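Local structure of folylpolyglutamate synthase/dihydrofolate synthase (Thermotoga maritima, 1O5Z) at residues S65-L74 / Q272-L283; Y84-R95 / F132-A140. The protein probably catalyses the ATP-dependent addition of glutamate to dihydropteroate, forming dihydrofolate, and to tetrahydrofolylpolyglutamate, lengthening its gamma-linked glutamate tail. All coordinates share one frame; numbering follows the deposited sequence.

Contact 1: S65-L74 / Q272-L283. With SO4 (sulfate ion), chain C.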
loop_
_atom_site.group_PDB
_atom_site.type_symbol
_atom_site.label_atom_id
_atom_site.label_comp_id
_atom_site.label_asym_id
_atom_site.label_seq_id
_atom_site.Cartn_x
_atom_site.Cartn_y
_atom_site.Cartn_z
ATOM N N SER A 65 3.785 3.026 -0.447
ATOM C CA SER A 65 5.202 3.248 -0.010
ATOM C C SER A 65 5.464 4.698 0.287
ATOM O O SER A 65 6.120 5.021 1.285
ATOM C CB SER A 65 6.219 2.925 -1.090
ATOM O OG SER A 65 6.282 1.569 -1.427
ATOM N N VAL A 66 5.033 5.586 -0.619
ATOM C CA VAL A 66 5.286 7.026 -0.427
ATOM C C VAL A 66 4.536 7.517 0.810
ATOM O O VAL A 66 5.110 8.241 1.629
ATOM C CB VAL A 66 4.923 7.872 -1.655
ATOM C CG1 VAL A 66 4.909 9.351 -1.293
ATOM C CG2 VAL A 66 5.929 7.607 -2.817
ATOM N N ALA A 67 3.282 7.106 0.978
ATOM C CA ALA A 67 2.553 7.471 2.210
ATOM C C ALA A 67 3.286 7.020 3.465
ATOM O O ALA A 67 3.438 7.767 4.417
ATOM C CB ALA A 67 1.127 6.868 2.200
ATOM N N ASN A 68 3.680 5.752 3.470
ATOM C CA ASN A 68 4.381 5.150 4.591
ATOM C C ASN A 68 5.660 5.898 4.919
ATOM O O ASN A 68 5.937 6.167 6.066
ATOM C CB ASN A 68 4.719 3.692 4.313
ATOM C CG ASN A 68 5.212 2.988 5.532
ATOM O OD1 ASN A 68 6.426 2.786 5.697
ATOM N ND2 ASN A 68 4.277 2.634 6.436
ATOM N N MET A 69 6.432 6.204 3.887
ATOM C CA MET A 69 7.668 6.958 4.052
ATOM C C MET A 69 7.416 8.366 4.647
ATOM O O MET A 69 8.100 8.822 5.584
ATOM C CB MET A 69 8.342 7.072 2.708
ATOM C CG MET A 69 8.930 5.765 2.206
ATOM S SD MET A 69 9.583 5.978 0.517
ATOM C CE MET A 69 10.050 4.318 0.052
ATOM N N VAL A 70 6.410 9.041 4.101
ATOM C CA VAL A 70 6.005 10.322 4.613
ATOM C C VAL A 70 5.576 10.223 6.071
ATOM O O VAL A 70 6.020 11.021 6.879
ATOM C CB VAL A 70 4.934 10.969 3.709
ATOM C CG1 VAL A 70 4.379 12.174 4.336
ATOM C CG2 VAL A 70 5.563 11.382 2.401
ATOM N N SER A 71 4.729 9.254 6.413
ATOM C CA SER A 71 4.286 9.118 7.808
ATOM C C SER A 71 5.442 8.839 8.677
ATOM O O SER A 71 5.520 9.372 9.711
ATOM C CB SER A 71 3.291 7.966 8.041
ATOM O OG SER A 71 2.269 8.051 7.063
ATOM N N ASN A 72 6.260 7.876 8.293
ATOM C CA ASN A 72 7.391 7.476 9.100
ATOM C C ASN A 72 8.355 8.595 9.401
ATOM O O ASN A 72 8.822 8.704 10.531
ATOM C CB ASN A 72 8.084 6.259 8.491
ATOM C CG ASN A 72 7.497 4.990 9.054
ATOM O OD1 ASN A 72 7.553 4.798 10.280
ATOM N ND2 ASN A 72 6.861 4.181 8.223
ATOM N N ILE A 73 8.578 9.469 8.431
ATOM C CA ILE A 73 9.485 10.588 8.644
ATOM C C ILE A 73 8.894 11.606 9.652
ATOM O O ILE A 73 9.586 12.108 10.543
ATOM C CB ILE A 73 9.809 11.273 7.321
ATOM C CG1 ILE A 73 10.685 10.358 6.460
ATOM C CG2 ILE A 73 10.536 12.630 7.565
ATOM C CD1 ILE A 73 10.832 10.859 5.017
ATOM N N LEU A 74 7.601 11.896 9.489
ATOM C CA LEU A 74 6.934 12.818 10.379
ATOM C C LEU A 74 6.776 12.263 11.763
ATOM O O LEU A 74 6.906 12.996 12.737
ATOM C CB LEU A 74 5.558 13.146 9.837
ATOM C CG LEU A 74 5.502 13.947 8.528
ATOM C CD1 LEU A 74 4.084 13.861 7.977
ATOM C CD2 LEU A 74 5.879 15.399 8.752
ATOM N N GLN A 272 11.747 1.818 -5.094
ATOM C CA GLN A 272 11.514 2.374 -3.777
ATOM C C GLN A 272 12.410 3.573 -3.533
ATOM O O GLN A 272 12.061 4.467 -2.737
ATOM C CB GLN A 272 11.672 1.337 -2.668
ATOM C CG GLN A 272 10.718 0.170 -2.754
ATOM C CD GLN A 272 9.240 0.564 -2.840
ATOM O OE1 GLN A 272 8.462 -0.183 -3.415
ATOM N NE2 GLN A 272 8.859 1.713 -2.309
ATOM N N ILE A 273 13.554 3.626 -4.219
ATOM C CA ILE A 273 14.432 4.763 -4.046
ATOM C C ILE A 273 13.764 5.981 -4.701
ATOM O O ILE A 273 13.781 7.121 -4.169
ATOM C CB ILE A 273 15.847 4.442 -4.534
ATOM C CG1 ILE A 273 16.553 3.614 -3.468
ATOM C CG2 ILE A 273 16.665 5.716 -4.776
ATOM C CD1 ILE A 273 17.740 2.866 -3.990
ATOM N N GLU A 274 13.077 5.736 -5.796
ATOM C CA GLU A 274 12.306 6.807 -6.402
ATOM C C GLU A 274 11.114 7.211 -5.550
ATOM O O GLU A 274 10.765 8.374 -5.476
ATOM C CB GLU A 274 11.884 6.429 -7.825
ATOM C CG GLU A 274 13.070 6.440 -8.765
ATOM C CD GLU A 274 12.706 6.704 -10.202
ATOM O OE1 GLU A 274 11.514 6.728 -10.551
ATOM O OE2 GLU A 274 13.631 6.891 -11.006
ATOM N N ASN A 275 10.467 6.258 -4.913
ATOM C CA ASN A 275 9.354 6.590 -4.053
ATOM C C ASN A 275 9.876 7.461 -2.929
ATOM O O ASN A 275 9.231 8.372 -2.498
ATOM C CB ASN A 275 8.734 5.314 -3.486
ATOM C CG ASN A 275 7.920 4.524 -4.531
ATOM O OD1 ASN A 275 7.609 3.351 -4.340
ATOM N ND2 ASN A 275 7.600 5.148 -5.613
ATOM N N ALA A 276 11.050 7.129 -2.419
ATOM C CA ALA A 276 11.723 7.948 -1.391
ATOM C C ALA A 276 11.976 9.407 -1.851
ATOM O O ALA A 276 11.638 10.325 -1.133
ATOM C CB ALA A 276 13.028 7.290 -0.930
ATOM N N GLY A 277 12.486 9.617 -3.056
ATOM C CA GLY A 277 12.568 10.982 -3.610
ATOM C C GLY A 277 11.201 11.671 -3.642
ATOM O O GLY A 277 11.046 12.819 -3.315
ATOM N N VAL A 278 10.204 10.961 -4.096
ATOM C CA VAL A 278 8.852 11.525 -4.133
ATOM C C VAL A 278 8.383 11.926 -2.741
ATOM O O VAL A 278 7.786 12.982 -2.585
ATOM C CB VAL A 278 7.818 10.543 -4.765
ATOM C CG1 VAL A 278 6.413 11.138 -4.713
ATOM C CG2 VAL A 278 8.181 10.240 -6.166
ATOM N N ALA A 279 8.620 11.061 -1.752
ATOM C CA ALA A 279 8.252 11.323 -0.355
ATOM C C ALA A 279 8.944 12.590 0.204
ATOM O O ALA A 279 8.333 13.386 0.934
ATOM C CB ALA A 279 8.588 10.115 0.489
ATOM N N LEU A 280 10.236 12.752 -0.108
ATOM C CA LEU A 280 11.008 13.871 0.389
ATOM C C LEU A 280 10.555 15.142 -0.291
ATOM O O LEU A 280 10.381 16.167 0.373
ATOM C CB LEU A 280 12.516 13.646 0.196
ATOM C CG LEU A 280 13.145 12.416 0.911
ATOM C CD1 LEU A 280 14.695 12.409 0.841
ATOM C CD2 LEU A 280 12.720 12.357 2.324
ATOM N N LYS A 281 10.349 15.098 -1.611
ATOM C CA LYS A 281 9.719 16.254 -2.281
ATOM C C LYS A 281 8.342 16.550 -1.699
ATOM O O LYS A 281 8.023 17.681 -1.438
ATOM C CB LYS A 281 9.634 16.083 -3.793
ATOM C CG LYS A 281 9.287 17.379 -4.643
ATOM C CD LYS A 281 9.426 18.785 -3.956
ATOM C CE LYS A 281 10.754 19.380 -4.056
ATOM N NZ LYS A 281 10.918 20.532 -3.084
ATOM N N THR A 282 7.529 15.534 -1.464
ATOM C CA THR A 282 6.238 15.777 -0.922
ATOM C C THR A 282 6.388 16.593 0.352
ATOM O O THR A 282 5.737 17.605 0.533
ATOM C CB THR A 282 5.573 14.455 -0.679
ATOM O OG1 THR A 282 5.242 13.841 -1.953
ATOM C CG2 THR A 282 4.220 14.644 0.082
ATOM N N LEU A 283 7.336 16.183 1.182
ATOM C CA LEU A 283 7.611 16.799 2.483
ATOM C C LEU A 283 8.216 18.206 2.352
ATOM O O LEU A 283 7.824 19.130 3.096
ATOM C CB LEU A 283 8.517 15.876 3.329
ATOM C CG LEU A 283 7.790 14.656 3.957
ATOM C CD1 LEU A 283 8.712 13.668 4.643
ATOM C CD2 LEU A 283 6.750 15.093 4.918
HETATM S S SO4 C . 2.239 0.671 -3.380
HETATM O O1 SO4 C . 2.241 0.486 -4.825
HETATM O O2 SO4 C . 2.158 -0.560 -2.629
HETATM O O3 SO4 C . 1.034 1.474 -3.140
HETATM O O4 SO4 C . 3.469 1.323 -2.917
HETATM O O HOH W 1 5.571 0.068 -3.965
#

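Contact 2: Y84-R95 / F132-A140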
loop_
_atom_site.group_PDB
_atom_site.type_symbol
_atom_site.label_atom_id
_atom_site.label_comp_id
_atom_site.label_asym_id
_atom_site.label_seq_id
_atom_site.Cartn_x
_atom_site.Cartn_y
_atom_site.Cartn_z
ATOM N N TYR A 84 -3.426 6.566 6.775
ATOM C CA TYR A 84 -4.581 5.872 6.198
ATOM C C TYR A 84 -4.171 5.104 4.945
ATOM O O TYR A 84 -3.702 5.716 4.011
ATOM C CB TYR A 84 -5.711 6.853 5.883
ATOM C CG TYR A 84 -6.918 6.138 5.426
ATOM C CD1 TYR A 84 -7.480 5.136 6.192
ATOM C CD2 TYR A 84 -7.484 6.409 4.201
ATOM C CE1 TYR A 84 -8.605 4.445 5.760
ATOM C CE2 TYR A 84 -8.592 5.718 3.752
ATOM C CZ TYR A 84 -9.152 4.746 4.531
ATOM O OH TYR A 84 -10.250 4.053 4.054
ATOM N N TYR A 85 -4.317 3.773 4.990
ATOM C CA TYR A 85 -3.947 2.921 3.877
ATOM C C TYR A 85 -5.098 2.056 3.418
ATOM O O TYR A 85 -6.084 1.897 4.115
ATOM C CB TYR A 85 -2.770 2.029 4.241
ATOM C CG TYR A 85 -1.575 2.761 4.821
ATOM C CD1 TYR A 85 -1.543 3.129 6.159
ATOM C CD2 TYR A 85 -0.464 3.067 4.038
ATOM C CE1 TYR A 85 -0.420 3.762 6.696
ATOM C CE2 TYR A 85 0.644 3.722 4.577
ATOM C CZ TYR A 85 0.656 4.064 5.895
ATOM O OH TYR A 85 1.742 4.710 6.423
ATOM N N SER A 86 -4.920 1.510 2.228
ATOM C CA SER A 86 -5.822 0.505 1.629
ATOM C C SER A 86 -5.030 -0.234 0.564
ATOM O O SER A 86 -4.180 0.369 -0.073
ATOM C CB SER A 86 -7.053 1.113 0.954
ATOM O OG SER A 86 -6.674 2.148 0.038
ATOM N N PRO A 87 -5.278 -1.520 0.385
ATOM C CA PRO A 87 -6.230 -2.268 1.191
ATOM C C PRO A 87 -5.449 -2.759 2.434
ATOM O O PRO A 87 -4.698 -1.985 2.993
ATOM C CB PRO A 87 -6.673 -3.371 0.237
ATOM C CG PRO A 87 -5.394 -3.607 -0.621
ATOM C CD PRO A 87 -4.602 -2.358 -0.605
ATOM N N HIS A 88 -5.578 -3.998 2.879
ATOM C CA HIS A 88 -4.664 -4.479 3.878
ATOM C C HIS A 88 -4.214 -5.806 3.415
ATOM O O HIS A 88 -4.840 -6.398 2.542
ATOM C CB HIS A 88 -5.322 -4.578 5.267
ATOM C CG HIS A 88 -6.481 -5.537 5.351
ATOM N ND1 HIS A 88 -7.799 -5.119 5.318
ATOM C CD2 HIS A 88 -6.520 -6.883 5.498
ATOM C CE1 HIS A 88 -8.597 -6.173 5.458
ATOM N NE2 HIS A 88 -7.843 -7.253 5.562
ATOM N N LEU A 89 -3.158 -6.286 4.063
ATOM C CA LEU A 89 -2.531 -7.555 3.758
ATOM C C LEU A 89 -2.953 -8.670 4.730
ATOM O O LEU A 89 -3.454 -9.718 4.319
ATOM C CB LEU A 89 -1.008 -7.345 3.779
ATOM C CG LEU A 89 -0.241 -8.453 3.101
ATOM C CD1 LEU A 89 -0.573 -8.488 1.612
ATOM C CD2 LEU A 89 1.243 -8.293 3.360
ATOM N N SER A 90 -2.771 -8.422 6.025
ATOM C CA SER A 90 -2.987 -9.442 7.054
ATOM C C SER A 90 -4.110 -9.066 8.003
ATOM O O SER A 90 -4.918 -9.913 8.355
ATOM C CB SER A 90 -1.720 -9.673 7.850
ATOM O OG SER A 90 -0.665 -10.112 7.038
ATOM N N THR A 91 -4.178 -7.803 8.414
ATOM C CA THR A 91 -5.249 -7.376 9.267
ATOM C C THR A 91 -5.795 -6.068 8.811
ATOM O O THR A 91 -5.077 -5.190 8.393
ATOM C CB THR A 91 -4.834 -7.269 10.745
ATOM O OG1 THR A 91 -5.914 -6.647 11.457
ATOM C CG2 THR A 91 -3.657 -6.312 10.929
ATOM N N PHE A 92 -7.109 -5.956 8.908
ATOM C CA PHE A 92 -7.830 -4.734 8.638
ATOM C C PHE A 92 -7.214 -3.522 9.325
ATOM O O PHE A 92 -7.263 -2.412 8.807
ATOM C CB PHE A 92 -9.277 -4.936 9.082
ATOM C CG PHE A 92 -10.083 -3.711 9.040
ATOM C CD1 PHE A 92 -10.833 -3.392 7.899
ATOM C CD2 PHE A 92 -10.100 -2.861 10.127
ATOM C CE1 PHE A 92 -11.621 -2.224 7.852
ATOM C CE2 PHE A 92 -10.855 -1.706 10.108
ATOM C CZ PHE A 92 -11.633 -1.385 8.960
ATOM N N ARG A 93 -6.627 -3.737 10.490
ATOM C CA ARG A 93 -6.089 -2.644 11.279
ATOM C C ARG A 93 -4.815 -1.930 10.695
ATOM O O ARG A 93 -4.461 -0.798 11.125
ATOM C CB ARG A 93 -5.923 -3.133 12.717
ATOM C CG ARG A 93 -7.270 -3.521 13.325
ATOM C CD ARG A 93 -7.169 -4.607 14.370
ATOM N NE ARG A 93 -6.003 -4.230 15.129
ATOM C CZ ARG A 93 -4.883 -4.877 15.232
ATOM N NH1 ARG A 93 -4.754 -6.106 14.790
ATOM N NH2 ARG A 93 -3.908 -4.276 15.879
ATOM N N GLU A 94 -4.164 -2.561 9.710
ATOM C CA GLU A 94 -3.143 -1.876 8.894
ATOM C C GLU A 94 -3.629 -0.569 8.229
ATOM O O GLU A 94 -2.829 0.321 7.862
ATOM C CB GLU A 94 -2.695 -2.804 7.743
ATOM C CG GLU A 94 -1.902 -4.017 8.151
ATOM C CD GLU A 94 -1.836 -5.069 7.060
ATOM O OE1 GLU A 94 -1.903 -4.710 5.859
ATOM O OE2 GLU A 94 -1.740 -6.267 7.406
ATOM N N ARG A 95 -4.941 -0.470 8.034
ATOM C CA ARG A 95 -5.524 0.618 7.255
ATOM C C ARG A 95 -5.494 1.924 7.999
ATOM O O ARG A 95 -5.503 2.946 7.384
ATOM C CB ARG A 95 -6.988 0.299 6.855
ATOM C CG ARG A 95 -7.152 -0.837 5.892
ATOM C CD ARG A 95 -8.536 -1.325 5.782
ATOM N NE ARG A 95 -8.618 -2.438 4.854
ATOM C CZ ARG A 95 -8.967 -2.338 3.564
ATOM N NH1 ARG A 95 -8.988 -3.443 2.820
ATOM N NH2 ARG A 95 -9.328 -1.164 3.016
ATOM N N PHE A 132 -18.270 0.404 1.582
ATOM C CA PHE A 132 -17.227 -0.061 2.481
ATOM C C PHE A 132 -16.141 0.971 2.693
ATOM O O PHE A 132 -15.782 1.357 3.834
ATOM C CB PHE A 132 -16.602 -1.342 1.891
ATOM C CG PHE A 132 -15.366 -1.780 2.590
ATOM C CD1 PHE A 132 -15.445 -2.389 3.843
ATOM C CD2 PHE A 132 -14.094 -1.548 2.018
ATOM C CE1 PHE A 132 -14.281 -2.773 4.508
ATOM C CE2 PHE A 132 -12.953 -1.935 2.689
ATOM C CZ PHE A 132 -13.050 -2.555 3.930
ATOM N N PHE A 133 -15.568 1.397 1.582
ATOM C CA PHE A 133 -14.414 2.310 1.622
ATOM C C PHE A 133 -14.787 3.670 2.182
ATOM O O PHE A 133 -14.029 4.314 2.884
ATOM C CB PHE A 133 -13.794 2.466 0.228
ATOM C CG PHE A 133 -12.464 3.178 0.256
ATOM C CD1 PHE A 133 -11.369 2.592 0.880
ATOM C CD2 PHE A 133 -12.328 4.452 -0.261
ATOM C CE1 PHE A 133 -10.157 3.261 0.937
ATOM C CE2 PHE A 133 -11.120 5.135 -0.173
ATOM C CZ PHE A 133 -10.043 4.546 0.417
ATOM N N GLU A 134 -15.977 4.126 1.869
ATOM C CA GLU A 134 -16.469 5.343 2.455
ATOM C C GLU A 134 -16.534 5.228 3.954
ATOM O O GLU A 134 -16.077 6.113 4.667
ATOM C CB GLU A 134 -17.830 5.697 1.860
ATOM C CG GLU A 134 -17.618 6.172 0.409
ATOM C CD GLU A 134 -18.876 6.335 -0.388
ATOM O OE1 GLU A 134 -19.999 5.971 0.096
ATOM O OE2 GLU A 134 -18.705 6.805 -1.529
ATOM N N VAL A 135 -17.086 4.125 4.448
ATOM C CA VAL A 135 -17.209 3.967 5.901
ATOM C C VAL A 135 -15.820 3.915 6.582
ATOM O O VAL A 135 -15.567 4.585 7.565
ATOM C CB VAL A 135 -18.021 2.730 6.243
ATOM C CG1 VAL A 135 -18.006 2.502 7.770
ATOM C CG2 VAL A 135 -19.429 2.930 5.809
ATOM N N VAL A 136 -14.922 3.110 6.019
ATOM C CA VAL A 136 -13.604 2.932 6.604
ATOM C C VAL A 136 -12.840 4.268 6.602
ATOM O O VAL A 136 -12.149 4.634 7.560
ATOM C CB VAL A 136 -12.812 1.836 5.869
ATOM C CG1 VAL A 136 -11.394 1.702 6.480
ATOM C CG2 VAL A 136 -13.533 0.561 5.956
ATOM N N THR A 137 -12.964 4.995 5.510
ATOM C CA THR A 137 -12.295 6.275 5.402
ATOM C C THR A 137 -12.799 7.235 6.448
ATOM O O THR A 137 -12.029 7.949 7.060
ATOM C CB THR A 137 -12.491 6.859 3.982
ATOM O OG1 THR A 137 -11.926 5.958 3.023
ATOM C CG2 THR A 137 -11.717 8.160 3.825
ATOM N N ALA A 138 -14.107 7.272 6.635
ATOM C CA ALA A 138 -14.700 8.148 7.629
ATOM C C ALA A 138 -14.278 7.719 9.040
ATOM O O ALA A 138 -14.082 8.568 9.946
ATOM C CB ALA A 138 -16.210 8.148 7.468
ATOM N N MET A 139 -14.182 6.399 9.233
ATOM C CA MET A 139 -13.648 5.863 10.465
ATOM C C MET A 139 -12.246 6.383 10.736
ATOM O O MET A 139 -11.948 6.807 11.822
ATOM C CB MET A 139 -13.563 4.364 10.388
ATOM C CG MET A 139 -14.888 3.633 10.523
ATOM S SD MET A 139 -14.639 1.803 10.568
ATOM C CE MET A 139 -13.110 1.708 11.579
ATOM N N ALA A 140 -11.367 6.332 9.734
ATOM C CA ALA A 140 -10.039 6.870 9.898
ATOM C C ALA A 140 -10.092 8.335 10.238
ATOM O O ALA A 140 -9.477 8.755 11.181
ATOM C CB ALA A 140 -9.250 6.646 8.665
#

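Contact 1: S65-L74 / Q272-L283
M69 reaches across to helix 272-283 as a knob in the hole made by Q272, N275, A276 and A279. Its CB rests 3.8 Å from A279 CB, a methyl small enough to let the helix axes pass 8.7 Å apart at a crossing angle of -52°. CG leaves anti to the carbonyl carbon (chi1 -71°) and the chain then runs extended, laying SD over the backbone of A276, 3.5 Å from its N, and carrying CE to Q272 O at 3.4 Å. An unbranched, pliable methionine can thread its SD and CE along the turn Q272-A276. Helix 63-77 follows the phosphate-binding P-loop of the Mur ligase middle domain, and a sulfate, probably from the crystallisation liquor, sits at this loop, consistent with a site for a phosphate of ATP: S65 N donates a 3.0 Å bond to its O4, while G62 N and G64 N also bind the ion. Beside it, Q272 bends at chi2 and gives S65 OG a weak bond from NE2 (2.7 Å, 135°). A water joins S65 OG, Q272 OE1 and the sulfate. Farther along, the side chains that meet are apolar: the two branches of L283 divide their partners, CD1 meeting I73 CD1 at 3.5 Å and CD2 lying against V70 CG1 and L74 CD2.

Contact 2: Y84-R95 / F132-A140
Y84 and A140 bring their CA atoms within 6.7 Å of each other where strand 81-84 ends beside helix 132-146, and the chain then runs on as a loop, past F133 at S86, to the 3-10 turn 92-95. The ring of Y84, with CG anti to the backbone N (chi1 -174°), extends across the helix. Its CD1 presses on A140 CB at 3.4 Å, where the small alanine lets the ring come close, and V136 CG1 lies at the ring edge. The hydroxyl ends among F133, V136 and T137, with Y84 OH 2.7 Å from T137 OG1, probably hydrogen-bonded. T137 OG1 in turn donates to F133 O, which also takes T137 N from the other face of its carbonyl plane. A phenylalanine in place of Y84 lacks the hydroxyl and would probably leave T137 OG1 without its phenolic mate. F92 turns its ring edge to the helix, CE1 meeting V136 CG2 at 3.9 Å. Next to it the edge of the F132 ring points at one face of the R95 guanidinium, the planes 86° apart and F132 CZ 4.0 Å above the guanidinium plane, over its centre; P87 CA covers the opposite face. R95 NE donates a 2.8 Å in-plane bond to H88 ND1, which fixes the rotation of the guanidinium. Aromatic and aliphatic surfaces thus supply most of this join within the Mur ligase middle domain, while the buried tyrosine hydroxyl is met by a threonine that is itself tied to its own helix.

Overall arrangement
Both contacts belong to the Mur ligase middle domain, their centres about 20 Å apart. Along the chain the order is 65-74, 84-95, 132-140, 272-283, so contact 1 brings together segments 198 residues apart, and contact 2 forms from segments lying between them in the chain. The large mixed sheet ties them together: helix 63-77 packs A67 and V70 on V153 of strand 151-155, the same strand that pairs with Y84 through the backbone. Successive residues turn to different sides, Y84 to helix 132-146 and Y85 to helix 63-77, where Y85 OH probably hydrogen-bonds N68 ND2. The helix following the P-loop is thereby linked directly to the loop after strand 81-84.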